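Local coordinates for protein papain-like protease (Human betacoronavirus 2c EMC/2012, PDB 4RNA) that probably cleaves the viral polyprotein as a papain-like cysteine protease of the MERS coronavirus, with a zinc-bearing fingers region, at residues L122-D127 / D311-G316; V282-R285 / L290-K293. All coordinates share one frame; numbering follows the deposited sequence.

Contact 1: residues L122-D127 / D311-G316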
ATOM      1  N   LEU A 122      -9.006 -14.985   7.112  1.00 26.64           N
ATOM      2  CA  LEU A 122      -8.887 -15.570   5.722  1.00 24.31           C
ATOM      3  C   LEU A 122      -8.975 -17.084   5.782  1.00 27.00           C
ATOM      4  O   LEU A 122      -9.451 -17.735   4.890  1.00 25.59           O
ATOM      5  CB  LEU A 122      -7.504 -15.228   5.060  1.00 25.56           C
ATOM      6  CG  LEU A 122      -7.256 -13.749   4.701  1.00 28.04           C
ATOM      7  CD1 LEU A 122      -5.758 -13.603   4.365  1.00 32.06           C
ATOM      8  CD2 LEU A 122      -8.192 -13.399   3.506  1.00 25.95           C
ATOM      9  N   ASP A 123      -8.481 -17.682   6.850  1.00 21.76           N
ATOM     10  CA  ASP A 123      -8.589 -19.127   7.034  1.00 26.65           C
ATOM     11  C   ASP A 123     -10.039 -19.698   7.065  1.00 31.44           C
ATOM     12  O   ASP A 123     -10.207 -20.913   6.887  1.00 30.06           O
ATOM     13  CB  ASP A 123      -7.837 -19.578   8.306  1.00 27.37           C
ATOM     14  CG  ASP A 123      -6.285 -19.697   8.086  1.00 32.47           C
ATOM     15  OD1 ASP A 123      -5.843 -19.751   6.923  1.00 37.46           O
ATOM     16  OD2 ASP A 123      -5.533 -19.743   9.122  1.00 31.77           O
ATOM     17  N   LEU A 124     -11.066 -18.846   7.259  1.00 29.06           N
ATOM     18  CA  LEU A 124     -12.431 -19.327   7.372  1.00 28.29           C
ATOM     19  C   LEU A 124     -13.070 -19.230   6.010  1.00 30.30           C
ATOM     20  O   LEU A 124     -14.181 -19.672   5.856  1.00 32.53           O
ATOM     21  CB  LEU A 124     -13.251 -18.494   8.350  1.00 28.32           C
ATOM     22  CG  LEU A 124     -12.700 -18.723   9.789  1.00 24.67           C
ATOM     23  CD1 LEU A 124     -13.400 -17.813  10.819  1.00 27.82           C
ATOM     24  CD2 LEU A 124     -12.851 -20.194  10.141  1.00 27.34           C
ATOM     25  N   LEU A 125     -12.404 -18.624   5.043  1.00 27.77           N
ATOM     26  CA  LEU A 125     -13.153 -18.356   3.760  1.00 27.76           C
ATOM     27  C   LEU A 125     -13.164 -19.497   2.731  1.00 44.46           C
ATOM     28  O   LEU A 125     -12.087 -20.014   2.358  1.00 44.70           O
ATOM     29  CB  LEU A 125     -12.605 -17.085   3.046  1.00 28.66           C
ATOM     30  CG  LEU A 125     -12.676 -15.750   3.832  1.00 27.32           C
ATOM     31  CD1 LEU A 125     -11.875 -14.583   3.256  1.00 27.45           C
ATOM     32  CD2 LEU A 125     -14.088 -15.368   4.332  1.00 27.11           C
ATOM     33  N   LYS A 126     -14.350 -19.808   2.157  1.00 34.44           N
ATOM     34  CA  LYS A 126     -14.407 -20.943   1.302  1.00 37.57           C
ATOM     35  C   LYS A 126     -14.461 -20.389  -0.106  1.00 33.40           C
ATOM     36  O   LYS A 126     -14.848 -19.223  -0.322  1.00 33.89           O
ATOM     37  CB  LYS A 126     -15.655 -21.799   1.625  1.00 44.82           C
ATOM     38  CG  LYS A 126     -15.593 -22.498   3.006  1.00 52.34           C
ATOM     39  CD  LYS A 126     -14.291 -23.306   3.237  1.00 61.38           C
ATOM     40  CE  LYS A 126     -13.746 -23.174   4.669  1.00 60.71           C
ATOM     41  NZ  LYS A 126     -12.322 -23.583   4.843  1.00 56.70           N
ATOM     42  N   ASP A 127     -14.085 -21.208  -1.064  1.00 37.94           N
ATOM     43  CA  ASP A 127     -14.288 -20.872  -2.478  1.00 39.60           C
ATOM     44  C   ASP A 127     -13.512 -19.661  -2.990  1.00 41.83           C
ATOM     45  O   ASP A 127     -13.941 -19.051  -3.976  1.00 40.91           O
ATOM     46  CB  ASP A 127     -15.785 -20.682  -2.790  1.00 47.00           C
ATOM     47  CG  ASP A 127     -16.577 -21.940  -2.533  1.00 58.26           C
ATOM     48  OD1 ASP A 127     -16.232 -22.976  -3.150  1.00 62.42           O
ATOM     49  OD2 ASP A 127     -17.505 -21.905  -1.687  1.00 65.11           O
ATOM     50  N   ASP A 311     -14.457  -6.269  11.935  1.00 28.07           N
ATOM     51  CA  ASP A 311     -14.979  -7.143  10.846  1.00 30.77           C
ATOM     52  C   ASP A 311     -15.878  -8.260  11.397  1.00 33.38           C
ATOM     53  O   ASP A 311     -15.669  -8.750  12.455  1.00 25.27           O
ATOM     54  CB  ASP A 311     -13.857  -7.808  10.118  1.00 31.76           C
ATOM     55  CG  ASP A 311     -12.730  -6.875   9.851  1.00 37.17           C
ATOM     56  OD1 ASP A 311     -12.957  -5.955   8.999  1.00 41.04           O
ATOM     57  OD2 ASP A 311     -11.641  -7.069  10.468  1.00 40.91           O
ATOM     58  N   VAL A 312     -16.865  -8.720  10.643  1.00 21.29           N
ATOM     59  CA  VAL A 312     -17.740  -9.798  11.122  1.00 22.20           C
ATOM     60  C   VAL A 312     -17.956 -10.728   9.983  1.00 29.68           C
ATOM     61  O   VAL A 312     -18.240 -10.227   8.890  1.00 26.00           O
ATOM     62  CB  VAL A 312     -19.143  -9.261  11.615  1.00 25.63           C
ATOM     63  CG1 VAL A 312     -20.043 -10.420  12.091  1.00 27.54           C
ATOM     64  CG2 VAL A 312     -19.011  -8.205  12.732  1.00 27.04           C
ATOM     65  N   LEU A 313     -17.831 -12.029  10.214  1.00 25.67           N
ATOM     66  CA  LEU A 313     -18.028 -12.994   9.061  1.00 29.79           C
ATOM     67  C   LEU A 313     -19.359 -13.757   9.138  1.00 26.85           C
ATOM     68  O   LEU A 313     -19.629 -14.413  10.114  1.00 28.09           O
ATOM     69  CB  LEU A 313     -16.831 -14.014   9.020  1.00 27.27           C
ATOM     70  CG  LEU A 313     -16.823 -15.075   7.933  1.00 29.69           C
ATOM     71  CD1 LEU A 313     -16.994 -14.421   6.512  1.00 26.77           C
ATOM     72  CD2 LEU A 313     -15.517 -15.828   8.046  1.00 34.45           C
ATOM     73  N   PHE A 314     -20.106 -13.848   8.018  1.00 30.28           N
ATOM     74  CA  PHE A 314     -21.349 -14.503   8.031  1.00 30.48           C
ATOM     75  C   PHE A 314     -21.266 -15.618   6.993  1.00 35.48           C
ATOM     76  O   PHE A 314     -20.409 -15.566   6.100  1.00 29.34           O
ATOM     77  CB  PHE A 314     -22.503 -13.528   7.642  1.00 32.68           C
ATOM     78  CG  PHE A 314     -22.896 -12.572   8.735  1.00 28.29           C
ATOM     79  CD1 PHE A 314     -22.260 -11.312   8.882  1.00 29.75           C
ATOM     80  CD2 PHE A 314     -23.940 -12.922   9.633  1.00 32.38           C
ATOM     81  CE1 PHE A 314     -22.617 -10.430   9.939  1.00 32.70           C
ATOM     82  CE2 PHE A 314     -24.286 -12.057  10.698  1.00 33.52           C
ATOM     83  CZ  PHE A 314     -23.613 -10.832  10.866  1.00 34.94           C
ATOM     84  N   PRO A 315     -22.143 -16.634   7.141  1.00 32.70           N
ATOM     85  CA  PRO A 315     -22.292 -17.768   6.178  1.00 32.95           C
ATOM     86  C   PRO A 315     -22.909 -17.260   4.888  1.00 31.41           C
ATOM     87  O   PRO A 315     -23.163 -16.049   4.786  1.00 31.98           O
ATOM     88  CB  PRO A 315     -23.222 -18.754   6.904  1.00 35.12           C
ATOM     89  CG  PRO A 315     -23.735 -18.074   8.120  1.00 36.65           C
ATOM     90  CD  PRO A 315     -22.835 -16.883   8.437  1.00 33.51           C
ATOM     91  N   GLY A 316     -23.067 -18.131   3.887  1.00 31.93           N
ATOM     92  CA  GLY A 316     -23.597 -17.732   2.570  1.00 35.21           C
ATOM     93  C   GLY A 316     -24.973 -17.080   2.696  1.00 40.47           C
ATOM     94  O   GLY A 316     -25.773 -17.465   3.545  1.00 37.43           O
TER
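Leu313 drives both of its methyl groups against two consecutive leucines, Leu124 and Leu125, and these three side chains make up the whole contact between 122-127 and 311-316. Its CG stands anti to the backbone N (chi1 -180°), which carries the fork off the strand and across to the turn. One methyl, Leu313 CD2, touches two atoms of Leu124, sitting 3.5 Å from Leu124 CB and 4.0 Å from Leu124 CD1. The other branch, CD1, comes to 3.8 Å from Leu125 CD2, a methyl that Leu313 CD2 also approaches, at 4.0 Å. The side chains cross at a slant in both pairs; against Leu125 methyl meets methyl, while against Leu124 a methyl of Leu313 sits at the base of the side chain, by CB.

The two leucines get there differently. Leu124 faces the strand from its root, whereas Leu125 does not start out toward it and brings only its end close. A type I turn from Leu122 to Leu125 makes this possible: Leu125 N bonds to Leu122 O at 3.1 Å just where helix 115-122 ends, and both leucines are left within reach of one strand residue. The backbones stay well apart, with 8.6 Å between the CA atoms of Leu124 and Leu313, and just 121 Å² is buried. All the holding is apolar.

Around these leucines, Leu125 also packs on Leu176 of helix 168-176 and on Trp245, while Leu124 touches Ala267. Asp123, turned elsewhere, forms a salt bridge with Arg104 and accepts from His142. The arrangement is that of the seam between the helical thumb and the beta-sheet palm in coronavirus papain-like proteases, a turn after a thumb helix laid on a long palm strand.

Contact 2: residues V282-R285 / L290-K293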
ATOM      1  N   VAL A 282      -8.001  -8.700  18.370  1.00 39.29           N
ATOM      2  CA  VAL A 282      -8.299 -10.028  18.840  1.00 36.60           C
ATOM      3  C   VAL A 282      -9.258 -10.674  17.852  1.00 32.17           C
ATOM      4  O   VAL A 282     -10.223 -10.040  17.357  1.00 36.87           O
ATOM      5  CB  VAL A 282      -8.911  -9.944  20.270  1.00 41.52           C
ATOM      6  CG1 VAL A 282      -9.226 -11.332  20.849  1.00 41.97           C
ATOM      7  CG2 VAL A 282      -7.963  -9.186  21.192  1.00 46.25           C
ATOM      8  N   HIS A 283      -9.019 -11.949  17.541  1.00 28.59           N
ATOM      9  CA  HIS A 283      -9.877 -12.653  16.593  1.00 25.93           C
ATOM     10  C   HIS A 283     -10.797 -13.563  17.394  1.00 29.98           C
ATOM     11  O   HIS A 283     -10.317 -14.268  18.287  1.00 32.05           O
ATOM     12  CB  HIS A 283      -9.057 -13.496  15.622  1.00 25.47           C
ATOM     13  CG  HIS A 283      -9.919 -14.308  14.645  1.00 24.99           C
ATOM     14  ND1 HIS A 283     -10.510 -13.748  13.630  1.00 26.46           N
ATOM     15  CD2 HIS A 283     -10.257 -15.657  14.615  1.00 23.98           C
ATOM     16  CE1 HIS A 283     -11.201 -14.650  12.903  1.00 26.07           C
ATOM     17  NE2 HIS A 283     -11.058 -15.846  13.502  1.00 29.59           N
ATOM     18  N   ALA A 284     -12.098 -13.575  17.068  1.00 27.48           N
ATOM     19  CA  ALA A 284     -13.053 -14.355  17.846  1.00 31.61           C
ATOM     20  C   ALA A 284     -13.759 -15.336  16.925  1.00 31.94           C
ATOM     21  O   ALA A 284     -14.100 -15.017  15.742  1.00 33.37           O
ATOM     22  CB  ALA A 284     -14.068 -13.453  18.584  1.00 27.41           C
ATOM     23  N   ARG A 285     -13.953 -16.552  17.425  1.00 29.00           N
ATOM     24  CA  ARG A 285     -14.775 -17.538  16.667  1.00 35.59           C
ATOM     25  C   ARG A 285     -15.907 -18.096  17.516  1.00 34.25           C
ATOM     26  O   ARG A 285     -15.766 -18.150  18.734  1.00 35.89           O
ATOM     27  CB  ARG A 285     -13.921 -18.708  16.206  1.00 38.19           C
ATOM     28  CG  ARG A 285     -12.646 -18.252  15.526  1.00 38.24           C
ATOM     29  CD  ARG A 285     -12.382 -19.205  14.449  1.00 33.98           C
ATOM     30  NE  ARG A 285     -11.325 -18.742  13.564  1.00 32.74           N
ATOM     31  CZ  ARG A 285     -10.585 -19.607  12.883  1.00 36.54           C
ATOM     32  NH1 ARG A 285     -10.788 -20.907  13.084  1.00 35.61           N
ATOM     33  NH2 ARG A 285      -9.628 -19.195  12.053  1.00 29.40           N
ATOM     34  N   LEU A 290     -20.030 -21.139  22.346  1.00 37.89           N
ATOM     35  CA  LEU A 290     -19.218 -20.127  23.061  1.00 36.43           C
ATOM     36  C   LEU A 290     -18.470 -19.206  22.097  1.00 39.26           C
ATOM     37  O   LEU A 290     -18.347 -19.527  20.922  1.00 32.95           O
ATOM     38  CB  LEU A 290     -18.199 -20.777  23.986  1.00 35.96           C
ATOM     39  CG  LEU A 290     -18.706 -21.534  25.234  1.00 46.40           C
ATOM     40  CD1 LEU A 290     -17.510 -22.277  25.789  1.00 43.48           C
ATOM     41  CD2 LEU A 290     -19.302 -20.609  26.300  1.00 40.72           C
ATOM     42  N   ILE A 291     -17.975 -18.087  22.611  1.00 37.36           N
ATOM     43  CA  ILE A 291     -17.135 -17.207  21.826  1.00 39.28           C
ATOM     44  C   ILE A 291     -15.713 -17.576  22.218  1.00 40.65           C
ATOM     45  O   ILE A 291     -15.346 -17.446  23.399  1.00 34.95           O
ATOM     46  CB  ILE A 291     -17.368 -15.711  22.162  1.00 34.60           C
ATOM     47  CG1 ILE A 291     -18.789 -15.272  21.827  1.00 38.17           C
ATOM     48  CG2 ILE A 291     -16.303 -14.830  21.495  1.00 37.49           C
ATOM     49  CD1 ILE A 291     -19.207 -13.976  22.520  1.00 39.44           C
ATOM     50  N   LEU A 292     -14.911 -18.049  21.247  1.00 35.71           N
ATOM     51  CA  LEU A 292     -13.475 -18.290  21.483  1.00 39.10           C
ATOM     52  C   LEU A 292     -12.677 -17.072  21.053  1.00 39.61           C
ATOM     53  O   LEU A 292     -12.765 -16.661  19.894  1.00 35.37           O
ATOM     54  CB  LEU A 292     -12.967 -19.516  20.715  1.00 43.78           C
ATOM     55  CG  LEU A 292     -13.759 -20.823  20.568  1.00 46.76           C
ATOM     56  CD1 LEU A 292     -12.808 -21.941  20.180  1.00 48.31           C
ATOM     57  CD2 LEU A 292     -14.535 -21.176  21.820  1.00 43.85           C
ATOM     58  N   LYS A 293     -11.932 -16.497  21.982  1.00 33.29           N
ATOM     59  CA  LYS A 293     -11.177 -15.273  21.764  1.00 40.47           C
ATOM     60  C   LYS A 293      -9.716 -15.648  21.609  1.00 38.81           C
ATOM     61  O   LYS A 293      -9.074 -16.113  22.563  1.00 43.85           O
ATOM     62  CB  LYS A 293     -11.304 -14.306  22.954  1.00 40.22           C
ATOM     63  CG  LYS A 293     -12.741 -14.005  23.373  1.00 47.97           C
ATOM     64  CD  LYS A 293     -12.892 -14.025  24.908  1.00 57.27           C
ATOM     65  CE  LYS A 293     -12.671 -12.677  25.560  1.00 59.21           C
ATOM     66  NZ  LYS A 293     -13.342 -12.686  26.907  1.00 67.19           N
TER
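Arg285 and Leu292 form the tight end of a beta hairpin, strand 280-287 turning back into strand 290-294 within the palm sheet. They are a hydrogen-bonded antiparallel pair: Arg285 N reaches Leu292 O at 2.7 Å, and the return bond from Leu292 N to Arg285 O is equally short and nearly straight (164°). Leu292 O thus takes one N-H bond, with a weaker CA-H contact from Ala284 beside it, the CA of Ala284 lying 3.1 Å from that oxygen. The CA of Ile291 makes a longer approach of the same kind to Arg285 O.

Next along comes the non-hydrogen-bonded pair Ala284 with Lys293. On their face the small methyl of Ala284 lets Ile291 close in, CB to CG2 at 3.9 Å; CG2 is the branch anti to the backbone N of Ile291, and the longer CG1 arm heads elsewhere. Trp305 covers Val282, Ala284 and Ile291, all buried, while Lys293 on the same face as Ala284 is partly exposed.

Farther from the turn the fit slackens. Val282 CG1 barely meets Lys293 CB, 4.2 Å off, with the two side chains aslant. Lys293 bends at chi2 and chi3 and makes a cation-pi contact with Trp305. Leu292, also partly exposed, lies on the face of Arg285 but keeps near that residue's carbonyl, while the arginine's long arm leads away from the hairpin.

That arm curls back along its own strand to His283, which Asn269 OD1 holds through ND1, and Arg285 NH2 bonds Met120 O. With both flat groups meeting edge to edge, Arg285 NE donates in plane to His283 NE2 at 2.9 Å and 170°, leaving the imidazole probably neutral.

In the fold
Both contacts reach the same mixed palm sheet, contact 1 through strand 304-315, their centres about 14 Å apart and on one side of the chain's centre. Along the sequence the turn 122-127 comes first, the hairpin strands 282-285 and 290-293 follow, and 311-316 closes the set, so contact 2 falls between the two halves of contact 1. Strand 267-272 pairs with both 280-287 and 304-315 and so links them through the sheet. They also touch directly: Leu124 CD1 packs 3.6 Å from Arg285 NE. The single turn after helix 115-122 thus rests on a palm strand and on the hairpin's arginine, joining the thumb to the palm at two places.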